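Local coordinates for peptidase M16 domain protein (Alicyclobacillus acidocaldarius subsp. acidocaldarius DSM 446, PDB 4XEA), which is a putative M16-family metallopeptidase that binds metal ions and probably hydrolyses peptide bonds at a metal-dependent active site, at residues H65-D70 / L113-S118; F35-G40 / T187-S192; I59-E64 / A88-D93; Q117-T122 / Q180-Y185. All blocks are in the same frame, centred on the assembly; numbering follows the deposited sequence.

Contact 1 of 4, residues H65-D70 / L113-S118; sequences HKMFED and LDFVQS. With NA (sodium ion), chain B; NI (nickel (II) ion), chain C.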
# COMPACT_ATOMS: atom_id res chain seq x y z
N HIS A 65 1.72 -20.27 -11.74
CA HIS A 65 2.06 -21.04 -10.58
C HIS A 65 3.26 -21.96 -10.85
O HIS A 65 4.12 -22.14 -9.99
CB HIS A 65 0.88 -21.91 -10.15
CG HIS A 65 0.00 -21.27 -9.13
ND1 HIS A 65 -0.18 -21.80 -7.87
CD2 HIS A 65 -0.72 -20.12 -9.17
CE1 HIS A 65 -1.00 -21.02 -7.18
NE2 HIS A 65 -1.34 -20.00 -7.95
N LYS A 66 3.28 -22.54 -12.04
CA LYS A 66 4.25 -23.59 -12.36
C LYS A 66 5.56 -23.04 -12.92
O LYS A 66 6.55 -23.77 -13.03
CB LYS A 66 3.60 -24.60 -13.33
CG LYS A 66 2.60 -25.59 -12.64
CD LYS A 66 3.05 -26.14 -11.28
CE LYS A 66 4.40 -26.90 -11.28
NZ LYS A 66 4.93 -27.16 -9.89
N MSE A 67 5.57 -21.74 -13.21
CA MSE A 67 6.76 -21.11 -13.77
C MSE A 67 7.94 -21.17 -12.81
O MSE A 67 9.09 -21.20 -13.26
CB MSE A 67 6.50 -19.64 -14.13
CG MSE A 67 7.51 -19.06 -15.11
SE MSE A 67 7.49 -20.09 -16.82
CE MSE A 67 5.57 -20.05 -17.14
N PHE A 68 7.67 -21.20 -11.50
CA PHE A 68 8.72 -21.18 -10.51
C PHE A 68 9.36 -22.55 -10.27
O PHE A 68 10.42 -22.62 -9.68
CB PHE A 68 8.18 -20.57 -9.22
CG PHE A 68 7.84 -19.12 -9.35
CD1 PHE A 68 8.81 -18.15 -9.11
CD2 PHE A 68 6.59 -18.72 -9.78
CE1 PHE A 68 8.52 -16.78 -9.26
CE2 PHE A 68 6.28 -17.36 -9.95
CZ PHE A 68 7.25 -16.38 -9.67
N GLU A 69 8.74 -23.63 -10.76
CA GLU A 69 9.32 -24.98 -10.65
C GLU A 69 10.65 -25.07 -11.40
O GLU A 69 10.72 -24.67 -12.57
CB GLU A 69 8.35 -26.03 -11.22
CG GLU A 69 8.81 -27.50 -11.06
CD GLU A 69 8.41 -28.12 -9.73
OE1 GLU A 69 7.20 -28.28 -9.48
OE2 GLU A 69 9.31 -28.46 -8.93
N ASP A 70 11.70 -25.59 -10.74
CA ASP A 70 12.99 -25.84 -11.42
C ASP A 70 13.76 -26.94 -10.72
O ASP A 70 13.93 -26.88 -9.51
CB ASP A 70 13.82 -24.56 -11.46
CG ASP A 70 14.91 -24.57 -12.53
OD1 ASP A 70 15.80 -25.44 -12.50
OD2 ASP A 70 14.87 -23.66 -13.40
N LEU A 113 15.27 -14.08 -16.63
CA LEU A 113 15.13 -14.59 -18.00
C LEU A 113 15.07 -16.11 -17.97
O LEU A 113 14.18 -16.71 -18.56
CB LEU A 113 16.28 -14.12 -18.90
CG LEU A 113 16.30 -12.63 -19.23
CD1 LEU A 113 17.65 -12.22 -19.81
CD2 LEU A 113 15.13 -12.26 -20.17
N ASP A 114 16.03 -16.73 -17.27
CA ASP A 114 16.15 -18.20 -17.23
C ASP A 114 14.89 -18.91 -16.72
O ASP A 114 14.43 -19.87 -17.35
CB ASP A 114 17.36 -18.60 -16.38
CG ASP A 114 18.69 -18.25 -17.04
OD1 ASP A 114 18.71 -17.88 -18.25
OD2 ASP A 114 19.70 -18.36 -16.34
N PHE A 115 14.30 -18.46 -15.62
CA PHE A 115 13.17 -19.22 -15.05
C PHE A 115 11.85 -19.02 -15.81
O PHE A 115 10.95 -19.85 -15.75
CB PHE A 115 13.05 -19.02 -13.52
CG PHE A 115 12.00 -18.02 -13.07
CD1 PHE A 115 10.67 -18.39 -12.91
CD2 PHE A 115 12.35 -16.71 -12.72
CE1 PHE A 115 9.70 -17.48 -12.45
CE2 PHE A 115 11.41 -15.80 -12.28
CZ PHE A 115 10.07 -16.18 -12.14
N VAL A 116 11.73 -17.93 -16.55
CA VAL A 116 10.54 -17.68 -17.36
C VAL A 116 10.67 -18.37 -18.74
O VAL A 116 9.64 -18.72 -19.34
CB VAL A 116 10.30 -16.18 -17.47
CG1 VAL A 116 9.10 -15.85 -18.38
CG2 VAL A 116 10.07 -15.58 -16.02
N GLN A 117 11.90 -18.57 -19.22
CA GLN A 117 12.15 -19.16 -20.56
C GLN A 117 12.31 -20.68 -20.57
O GLN A 117 12.59 -21.26 -21.63
CB GLN A 117 13.34 -18.46 -21.25
CG GLN A 117 12.97 -17.05 -21.70
CD GLN A 117 14.08 -16.26 -22.32
OE1 GLN A 117 15.30 -16.36 -21.96
NE2 GLN A 117 13.67 -15.43 -23.28
N SER A 118 12.14 -21.34 -19.42
CA SER A 118 11.99 -22.80 -19.39
C SER A 118 10.85 -23.16 -18.49
O SER A 118 10.60 -22.49 -17.49
CB SER A 118 13.26 -23.50 -18.86
OG SER A 118 14.39 -23.12 -19.59
NA NA B . 10.38 -21.83 -15.27
NI NI C . -2.63 -18.22 -7.81
O HOH W 1 9.08 -23.90 -14.58
O HOH W 2 12.23 -22.80 -14.29
O HOH W 3 -1.41 -17.48 -5.83
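Met-67 and Phe-115 share a sodium ion through their backbone oxygens, and this metal link is the main polar tie between 65-70 and 113-118. The ion lies 2.5 Å from Met-67 O. From the other segment it takes Phe-115 O at 2.1 Å and Ser-118 O at 2.3 Å, all three being carbonyl oxygens rather than side chains. Two waters complete the five ligands: one donates to Lys-66 O and Glu-69 O, the other to Glu-69 O and Asp-70 OD2, so the turn 66-69 also holds the ion at second hand.

The apolar part centres on two aromatic rings. Phe-68 and Phe-115 meet obliquely, with centroids 4.7 Å apart and planes at 34°, and the closest pair is Phe-68 CE1 to Phe-115 CZ at 3.3 Å. Phe-115 CE1 sits above one face of the Phe-68 ring, toward its rim, while Val-116 CG2 covers the centre of a Phe-115 face. Met-67, a selenomethionine here, swings CG to the side opposite its own backbone N (chi1 -161°), which brings CG to 3.8 Å from Phe-115 CE1; the bent chain beyond carries SE beside the carbonyl oxygens of Phe-115 and Val-116.

Within the turn, Lys-66 NZ forms a salt bridge with Glu-69 OE1 at 2.6 Å, approaching on the anti side of the carboxylate. At the start of the segment, His-65 NE2 binds nickel and its ND1 bonds Glu-129. His-65 is the second histidine of HxxEH, the metal-binding signature of M16 and other inverted-motif zinc peptidases, and the sodium-binding type I turn from Lys-66 to Glu-69 comes directly after it.

Contact 2 of 4, residues F35-G40 / T187-S192; sequences FATRYG and TFYHPS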
# COMPACT_ATOMS: atom_id res chain seq x y z
N PHE A 35 9.41 -8.95 -16.41
CA PHE A 35 9.38 -9.70 -17.66
C PHE A 35 7.92 -10.20 -17.83
O PHE A 35 7.45 -10.97 -17.00
CB PHE A 35 10.37 -10.89 -17.52
CG PHE A 35 10.68 -11.63 -18.80
CD1 PHE A 35 10.53 -11.07 -20.06
CD2 PHE A 35 11.24 -12.90 -18.72
CE1 PHE A 35 10.86 -11.79 -21.22
CE2 PHE A 35 11.59 -13.62 -19.87
CZ PHE A 35 11.38 -13.06 -21.11
N ALA A 36 7.21 -9.71 -18.84
CA ALA A 36 5.78 -10.01 -19.00
C ALA A 36 5.43 -10.51 -20.35
O ALA A 36 6.12 -10.17 -21.33
CB ALA A 36 4.93 -8.80 -18.67
N THR A 37 4.34 -11.29 -20.40
CA THR A 37 3.85 -11.85 -21.66
C THR A 37 2.46 -11.32 -21.98
O THR A 37 1.63 -11.15 -21.08
CB THR A 37 3.82 -13.40 -21.65
OG1 THR A 37 3.23 -13.90 -22.85
CG2 THR A 37 3.04 -13.88 -20.45
N ARG A 38 2.23 -11.04 -23.27
CA ARG A 38 0.89 -10.69 -23.79
C ARG A 38 -0.01 -11.94 -23.89
O ARG A 38 -0.35 -12.43 -24.99
CB ARG A 38 1.04 -10.03 -25.15
CG ARG A 38 -0.20 -9.35 -25.66
CD ARG A 38 -0.00 -8.73 -27.05
NE ARG A 38 1.01 -7.66 -27.17
CZ ARG A 38 2.28 -7.80 -27.57
NH1 ARG A 38 2.79 -9.00 -27.84
NH2 ARG A 38 3.05 -6.72 -27.68
N TYR A 39 -0.40 -12.41 -22.72
CA TYR A 39 -1.21 -13.60 -22.52
C TYR A 39 -1.80 -13.52 -21.13
O TYR A 39 -1.07 -13.38 -20.13
CB TYR A 39 -0.34 -14.84 -22.63
CG TYR A 39 -1.09 -16.15 -22.41
CD1 TYR A 39 -2.27 -16.42 -23.08
CD2 TYR A 39 -0.60 -17.11 -21.55
CE1 TYR A 39 -2.96 -17.61 -22.90
CE2 TYR A 39 -1.27 -18.32 -21.36
CZ TYR A 39 -2.43 -18.57 -22.06
OH TYR A 39 -3.08 -19.76 -21.91
N GLY A 40 -3.12 -13.61 -21.01
CA GLY A 40 -3.74 -13.62 -19.69
C GLY A 40 -4.97 -14.47 -19.64
O GLY A 40 -5.20 -15.27 -20.54
N THR A 187 3.22 -21.27 -27.24
CA THR A 187 2.62 -20.25 -28.10
C THR A 187 2.86 -18.84 -27.57
O THR A 187 3.17 -17.94 -28.36
CB THR A 187 1.12 -20.48 -28.23
OG1 THR A 187 0.88 -21.78 -28.79
CG2 THR A 187 0.43 -19.41 -29.12
N PHE A 188 2.71 -18.64 -26.26
CA PHE A 188 2.63 -17.30 -25.69
C PHE A 188 3.87 -16.84 -24.98
O PHE A 188 4.01 -15.66 -24.74
CB PHE A 188 1.43 -17.20 -24.74
CG PHE A 188 0.10 -17.22 -25.45
CD1 PHE A 188 -0.67 -18.37 -25.46
CD2 PHE A 188 -0.37 -16.10 -26.12
CE1 PHE A 188 -1.90 -18.41 -26.12
CE2 PHE A 188 -1.61 -16.11 -26.75
CZ PHE A 188 -2.39 -17.26 -26.76
N TYR A 189 4.77 -17.75 -24.66
CA TYR A 189 5.98 -17.38 -23.93
C TYR A 189 7.19 -17.25 -24.84
O TYR A 189 8.30 -17.20 -24.37
CB TYR A 189 6.24 -18.37 -22.81
CG TYR A 189 5.48 -18.03 -21.56
CD1 TYR A 189 4.11 -18.26 -21.47
CD2 TYR A 189 6.13 -17.48 -20.44
CE1 TYR A 189 3.38 -17.95 -20.32
CE2 TYR A 189 5.42 -17.18 -19.29
CZ TYR A 189 4.03 -17.39 -19.24
OH TYR A 189 3.31 -17.13 -18.10
N HIS A 190 6.95 -17.16 -26.15
CA HIS A 190 8.00 -16.85 -27.07
C HIS A 190 8.45 -15.41 -26.85
O HIS A 190 7.63 -14.55 -26.58
CB HIS A 190 7.54 -17.04 -28.53
CG HIS A 190 8.67 -16.99 -29.50
ND1 HIS A 190 9.17 -15.81 -29.99
CD2 HIS A 190 9.40 -17.98 -30.07
CE1 HIS A 190 10.17 -16.07 -30.82
NE2 HIS A 190 10.33 -17.38 -30.88
N PRO A 191 9.75 -15.13 -27.01
CA PRO A 191 10.20 -13.77 -26.71
C PRO A 191 9.56 -12.64 -27.53
O PRO A 191 9.48 -11.50 -27.05
CB PRO A 191 11.72 -13.83 -26.95
CG PRO A 191 12.00 -15.20 -27.54
CD PRO A 191 10.88 -16.08 -27.13
N SER A 192 9.10 -12.97 -28.74
CA SER A 192 8.42 -12.05 -29.62
C SER A 192 7.07 -11.63 -29.05
O SER A 192 6.51 -10.62 -29.50
CB SER A 192 8.20 -12.68 -31.01
OG SER A 192 7.38 -13.83 -30.91
O HOH W 4 5.67 -7.89 -28.75
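Tyr-39 lays its ring flat over that of Phe-188, an offset stack with centroids 3.9 Å apart and planes only 9° from parallel. The pair joins the end of strand 31-37, in the mixed sheet of the M16 alpha/beta fold, to the C-terminal end of helix 178-188. Tyr-39 CD1 stands over the centre of the Phe-188 ring, and the two CG atoms are 3.4 Å apart.

Beside the stack, Thr-37 OG1 donates to Phe-188 O at 2.7 Å. The hydroxyl comes from above the carbonyl plane, 42° out of it, and Asn-193 ND2 is a second donor to the same oxygen. With OG1 trans to its backbone N (chi1 175°), Thr-37 also directs CG2 over a face of Tyr-189, a CH-pi contact 4.2 Å from the ring centroid. Tyr-189 OH bonds Tyr-97 on the adjoining strand.

With a serine in place of Tyr-39, the covered face of Phe-188 would probably lose its stacking partner and a gap would open beside Ile-59 and Ala-60.

Farther out, Arg-38 gives its NE to Leu-379 O. A water bridges the segments there, accepting from Arg-38 NH2 at 3.1 Å and donating to Ser-192 O at 3.0 Å.

Contact 3 of 4, residues I59-E64 / A88-D93; sequences IAHFLE and AYTTFD. With NI (nickel (II) ion), chain C.
Thr-90 OG1 donates to Glu-64 OE1 at 2.6 Å, the one hydrogen bond between helix 59-64 and segment 88-93. It falls on the anti lone pair of OE1, the one turned from OE2. Thr-90 N also lies near OE1, but its angle is too poor for a bond.

Glu-64 extends CG trans to its backbone N (chi1 180°), and the bend at chi2 turns the carboxylate toward the backbone at Tyr-89 and Thr-90 while CG rests 3.8 Å from Ala-88 CB. One turn earlier, Ala-60 CB meets Thr-90 CG2 at 3.7 Å; Thr-90 therefore uses both branches, the hydroxyl for Glu-64 and the methyl for Ala-60.

His-61 NE2 binds the nickel at 2.2 Å. His-61, Glu-64 and His-65 spell the HxxEH motif, whose glutamate serves as general base in characterised relatives. An alanine in place of Glu-64 would leave Thr-90 OG1 without its acceptor here and is likely to weaken the link between helix and strand.

The axes of helix 59-64 and strand 88-90 run antiparallel at 167°, 8.1 Å apart. Strand 84-90 is outermost in its sheet within this chain, next to strand 95-101, while helices 123-141 and 178-188 pack on the helix through Ile-133 and Leu-181.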
# COMPACT_ATOMS: atom_id res chain seq x y z
N ILE A 59 -5.60 -21.20 -17.69
CA ILE A 59 -4.27 -21.63 -18.10
C ILE A 59 -3.19 -20.62 -17.85
O ILE A 59 -2.14 -21.02 -17.35
CB ILE A 59 -4.20 -22.19 -19.56
CG1 ILE A 59 -4.99 -23.51 -19.59
CG2 ILE A 59 -2.73 -22.50 -19.95
CD1 ILE A 59 -4.99 -24.22 -20.95
N ALA A 60 -3.43 -19.34 -18.17
CA ALA A 60 -2.45 -18.29 -17.88
C ALA A 60 -1.97 -18.38 -16.42
O ALA A 60 -0.77 -18.35 -16.13
CB ALA A 60 -3.00 -16.89 -18.20
N HIS A 61 -2.93 -18.56 -15.52
CA HIS A 61 -2.66 -18.55 -14.07
C HIS A 61 -2.01 -19.85 -13.58
O HIS A 61 -1.17 -19.84 -12.69
CB HIS A 61 -3.97 -18.27 -13.36
CG HIS A 61 -3.94 -18.52 -11.91
ND1 HIS A 61 -4.39 -19.70 -11.36
CD2 HIS A 61 -3.47 -17.77 -10.88
CE1 HIS A 61 -4.22 -19.66 -10.05
NE2 HIS A 61 -3.69 -18.50 -9.74
N PHE A 62 -2.41 -20.97 -14.18
CA PHE A 62 -1.75 -22.27 -13.94
C PHE A 62 -0.25 -22.19 -14.31
O PHE A 62 0.64 -22.59 -13.53
CB PHE A 62 -2.47 -23.35 -14.75
CG PHE A 62 -2.33 -24.75 -14.21
CD1 PHE A 62 -1.10 -25.36 -14.13
CD2 PHE A 62 -3.46 -25.48 -13.85
CE1 PHE A 62 -0.98 -26.67 -13.64
CE2 PHE A 62 -3.34 -26.78 -13.37
CZ PHE A 62 -2.11 -27.36 -13.27
N LEU A 63 0.04 -21.64 -15.48
CA LEU A 63 1.44 -21.46 -15.92
C LEU A 63 2.20 -20.55 -14.94
O LEU A 63 3.36 -20.82 -14.60
CB LEU A 63 1.52 -20.90 -17.34
CG LEU A 63 1.06 -21.81 -18.47
CD1 LEU A 63 1.13 -21.04 -19.78
CD2 LEU A 63 1.97 -23.11 -18.53
N GLU A 64 1.53 -19.51 -14.43
CA GLU A 64 2.15 -18.62 -13.45
C GLU A 64 2.59 -19.39 -12.24
O GLU A 64 3.70 -19.18 -11.74
CB GLU A 64 1.21 -17.47 -13.06
CG GLU A 64 1.82 -16.50 -12.02
CD GLU A 64 0.80 -16.10 -10.95
OE1 GLU A 64 -0.28 -15.61 -11.30
OE2 GLU A 64 1.07 -16.34 -9.77
N ALA A 88 5.04 -12.80 -8.91
CA ALA A 88 4.37 -12.78 -10.21
C ALA A 88 2.88 -12.51 -9.99
O ALA A 88 2.40 -12.61 -8.89
CB ALA A 88 4.59 -14.08 -10.91
N TYR A 89 2.18 -12.17 -11.07
CA TYR A 89 0.74 -12.15 -11.09
C TYR A 89 0.23 -12.47 -12.50
O TYR A 89 0.96 -12.34 -13.49
CB TYR A 89 0.16 -10.80 -10.53
CG TYR A 89 0.42 -9.59 -11.44
CD1 TYR A 89 -0.34 -9.37 -12.58
CD2 TYR A 89 1.46 -8.69 -11.16
CE1 TYR A 89 -0.10 -8.28 -13.43
CE2 TYR A 89 1.71 -7.61 -12.00
CZ TYR A 89 0.92 -7.41 -13.13
OH TYR A 89 1.15 -6.35 -13.97
N THR A 90 -1.02 -12.91 -12.57
CA THR A 90 -1.77 -13.04 -13.82
C THR A 90 -2.95 -12.09 -13.76
O THR A 90 -3.63 -11.97 -12.71
CB THR A 90 -2.32 -14.44 -13.93
OG1 THR A 90 -1.26 -15.37 -13.73
CG2 THR A 90 -2.96 -14.67 -15.30
N THR A 91 -3.16 -11.37 -14.86
CA THR A 91 -4.35 -10.52 -14.99
C THR A 91 -5.09 -10.88 -16.28
O THR A 91 -4.85 -11.95 -16.88
CB THR A 91 -4.10 -9.00 -14.80
OG1 THR A 91 -5.39 -8.33 -14.75
CG2 THR A 91 -3.28 -8.38 -15.93
N PHE A 92 -6.04 -10.04 -16.69
CA PHE A 92 -6.92 -10.40 -17.80
C PHE A 92 -6.17 -10.66 -19.07
O PHE A 92 -6.52 -11.57 -19.85
CB PHE A 92 -7.96 -9.28 -18.01
CG PHE A 92 -8.83 -9.06 -16.84
CD1 PHE A 92 -9.62 -10.11 -16.34
CD2 PHE A 92 -8.86 -7.85 -16.20
CE1 PHE A 92 -10.43 -9.93 -15.23
CE2 PHE A 92 -9.72 -7.66 -15.10
CZ PHE A 92 -10.48 -8.72 -14.62
N ASP A 93 -5.17 -9.81 -19.34
CA ASP A 93 -4.53 -9.80 -20.64
C ASP A 93 -3.00 -9.85 -20.62
O ASP A 93 -2.34 -9.70 -21.67
CB ASP A 93 -5.00 -8.58 -21.48
CG ASP A 93 -4.72 -7.23 -20.81
OD1 ASP A 93 -4.12 -7.19 -19.71
OD2 ASP A 93 -5.14 -6.20 -21.37
NI NI C . -2.63 -18.22 -7.81
O HOH W 3 -1.41 -17.48 -5.83

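Contact 4 of 4, residues Q117-T122 / Q180-Y185; sequences QSIHLT and QLLLCY. With NA (sodium ion), chain B.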
# COMPACT_ATOMS: atom_id res chain seq x y z
N GLN A 117 11.90 -18.57 -19.22
CA GLN A 117 12.15 -19.16 -20.56
C GLN A 117 12.31 -20.68 -20.57
O GLN A 117 12.59 -21.26 -21.63
CB GLN A 117 13.34 -18.46 -21.25
CG GLN A 117 12.97 -17.05 -21.70
CD GLN A 117 14.08 -16.26 -22.32
OE1 GLN A 117 15.30 -16.36 -21.96
NE2 GLN A 117 13.67 -15.43 -23.28
N SER A 118 12.14 -21.34 -19.42
CA SER A 118 11.99 -22.80 -19.39
C SER A 118 10.85 -23.16 -18.49
O SER A 118 10.60 -22.49 -17.49
CB SER A 118 13.26 -23.50 -18.86
OG SER A 118 14.39 -23.12 -19.59
N ILE A 119 10.14 -24.23 -18.81
CA ILE A 119 9.06 -24.68 -17.92
C ILE A 119 9.30 -26.13 -17.62
O ILE A 119 9.81 -26.85 -18.48
CB ILE A 119 7.66 -24.53 -18.53
CG1 ILE A 119 6.63 -24.65 -17.40
CG2 ILE A 119 7.43 -25.57 -19.63
CD1 ILE A 119 5.25 -24.22 -17.74
N HIS A 120 8.94 -26.55 -16.41
CA HIS A 120 9.21 -27.91 -15.97
C HIS A 120 7.92 -28.55 -15.45
O HIS A 120 7.62 -28.52 -14.27
CB HIS A 120 10.36 -27.93 -14.93
CG HIS A 120 11.65 -27.38 -15.47
ND1 HIS A 120 12.60 -28.16 -16.09
CD2 HIS A 120 12.14 -26.11 -15.49
CE1 HIS A 120 13.62 -27.41 -16.46
NE2 HIS A 120 13.36 -26.15 -16.13
N LEU A 121 7.17 -29.14 -16.37
CA LEU A 121 5.91 -29.78 -16.06
C LEU A 121 6.02 -31.29 -16.14
O LEU A 121 6.66 -31.82 -17.04
CB LEU A 121 4.85 -29.35 -17.08
CG LEU A 121 4.53 -27.86 -17.15
CD1 LEU A 121 3.43 -27.66 -18.16
CD2 LEU A 121 4.13 -27.36 -15.77
N THR A 122 5.37 -31.97 -15.20
CA THR A 122 5.27 -33.43 -15.20
C THR A 122 3.81 -33.77 -14.95
O THR A 122 3.06 -32.92 -14.41
CB THR A 122 6.11 -34.08 -14.07
OG1 THR A 122 5.49 -33.81 -12.80
CG2 THR A 122 7.57 -33.57 -14.07
N GLN A 180 -2.07 -29.19 -23.12
CA GLN A 180 -2.60 -27.84 -23.24
C GLN A 180 -1.70 -26.79 -22.62
O GLN A 180 -1.45 -25.75 -23.20
CB GLN A 180 -3.95 -27.77 -22.59
CG GLN A 180 -5.00 -28.50 -23.39
CD GLN A 180 -6.30 -28.63 -22.63
OE1 GLN A 180 -6.32 -28.54 -21.40
NE2 GLN A 180 -7.39 -28.90 -23.35
N LEU A 181 -1.21 -27.07 -21.42
CA LEU A 181 -0.34 -26.13 -20.74
C LEU A 181 0.90 -25.88 -21.60
O LEU A 181 1.35 -24.74 -21.73
CB LEU A 181 0.08 -26.66 -19.36
CG LEU A 181 -0.92 -26.61 -18.22
CD1 LEU A 181 -0.46 -27.50 -17.01
CD2 LEU A 181 -1.18 -25.15 -17.78
N LEU A 182 1.44 -26.96 -22.16
CA LEU A 182 2.66 -26.88 -22.95
C LEU A 182 2.40 -26.12 -24.26
O LEU A 182 3.23 -25.32 -24.70
CB LEU A 182 3.23 -28.28 -23.24
CG LEU A 182 3.95 -28.99 -22.08
CD1 LEU A 182 4.66 -30.24 -22.57
CD2 LEU A 182 4.94 -28.07 -21.39
N LEU A 183 1.23 -26.34 -24.85
CA LEU A 183 0.85 -25.63 -26.07
C LEU A 183 0.79 -24.13 -25.78
O LEU A 183 1.39 -23.32 -26.49
CB LEU A 183 -0.50 -26.10 -26.57
CG LEU A 183 -1.10 -25.15 -27.63
CD1 LEU A 183 -0.35 -25.33 -28.96
CD2 LEU A 183 -2.56 -25.44 -27.77
N CYS A 184 0.08 -23.75 -24.72
CA CYS A 184 -0.05 -22.34 -24.38
C CYS A 184 1.28 -21.74 -24.03
O CYS A 184 1.55 -20.63 -24.44
CB CYS A 184 -1.09 -22.11 -23.29
SG CYS A 184 -2.69 -22.57 -23.85
N TYR A 185 2.13 -22.47 -23.32
CA TYR A 185 3.45 -21.95 -22.97
C TYR A 185 4.29 -21.74 -24.25
O TYR A 185 4.92 -20.70 -24.40
CB TYR A 185 4.20 -22.87 -21.99
CG TYR A 185 5.60 -22.39 -21.68
CD1 TYR A 185 6.72 -22.98 -22.30
CD2 TYR A 185 5.82 -21.37 -20.78
CE1 TYR A 185 7.98 -22.52 -22.03
CE2 TYR A 185 7.06 -20.91 -20.52
CZ TYR A 185 8.14 -21.48 -21.13
OH TYR A 185 9.38 -21.00 -20.83
NA NA B . 10.38 -21.83 -15.27
O HOH W 1 9.08 -23.90 -14.58
O HOH W 2 12.23 -22.80 -14.29
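Ile-119 lies over the face of the Tyr-185 ring: its CB is 4.0 Å from the ring centroid and 7° off the normal, a CH-pi contact over the middle of the face. The two side chains slide past each other in opposite directions, and CG2 leans toward the near end of the ring, 3.8 Å from Tyr-185 CD1. Tyr-185 holds CG trans to its backbone N (chi1 176°), which sends the ring out from the helix under the 117-122 loop. Tyr-189 stacks on the ring from the other side.

At the far end of that ring, OH stands over the flat face of the Gln-117 to Ser-118 peptide, nearly above Gln-117 C, so the peptide carbon lies near the plane of the ring at its edge. Ser-118 N is 3.1 Å from Tyr-185 OH, yet the angle rules out a hydrogen bond; the hydroxyl's partner is Val-116 O, in the last turn of helix 105-116. In the M16 fold this joins helix 178-188 to the loop between helices 105-116 and 123-141, and the same loop gives Ser-118 O to the sodium ion.

Two residues on, Leu-121 is turned the same way as Ile-119, toward the helix. Its CD1 is the touching branch, sitting 3.6 Å from Leu-182 CD2 and 3.7 Å from Leu-181 CB. Against Leu-182 it passes antiparallel; against Leu-181 it crosses at about a right angle. Leu-182 CD2 also reaches Ile-119 CG2 at 3.9 Å, so one methyl serves both loop residues. His-120, between them, points away from the helix, and its backbone N donates to a sodium-bound water at 3.2 Å. Beyond, Thr-122 is the N-cap of helix 123-141, its OG1 accepting from Asn-125 N.

How the contacts relate
Contacts 1 and 3 share helix 59-66 and between them supply both nickel-binding histidines, with Glu-136 as the third protein ligand. Contacts 1 and 4 share Gln-117 and Ser-118 at the sodium site, their centres about 9 Å apart; Tyr-185 OH to Val-116 O, at 2.7 Å, ties them. The nickel and sodium ions are 15.4 Å apart, so the sodium is remote from the presumed catalytic centre but joined to it by the chain just past the HxxEH motif. Contact 2 touches all three others: Tyr-189 CE2 meets Met-67 CE of contact 1 at 3.6 Å, and Tyr-39 OH lies 3.4 Å from Ile-59 CG2 of contact 3 and likewise from Cys-184 CB of contact 4.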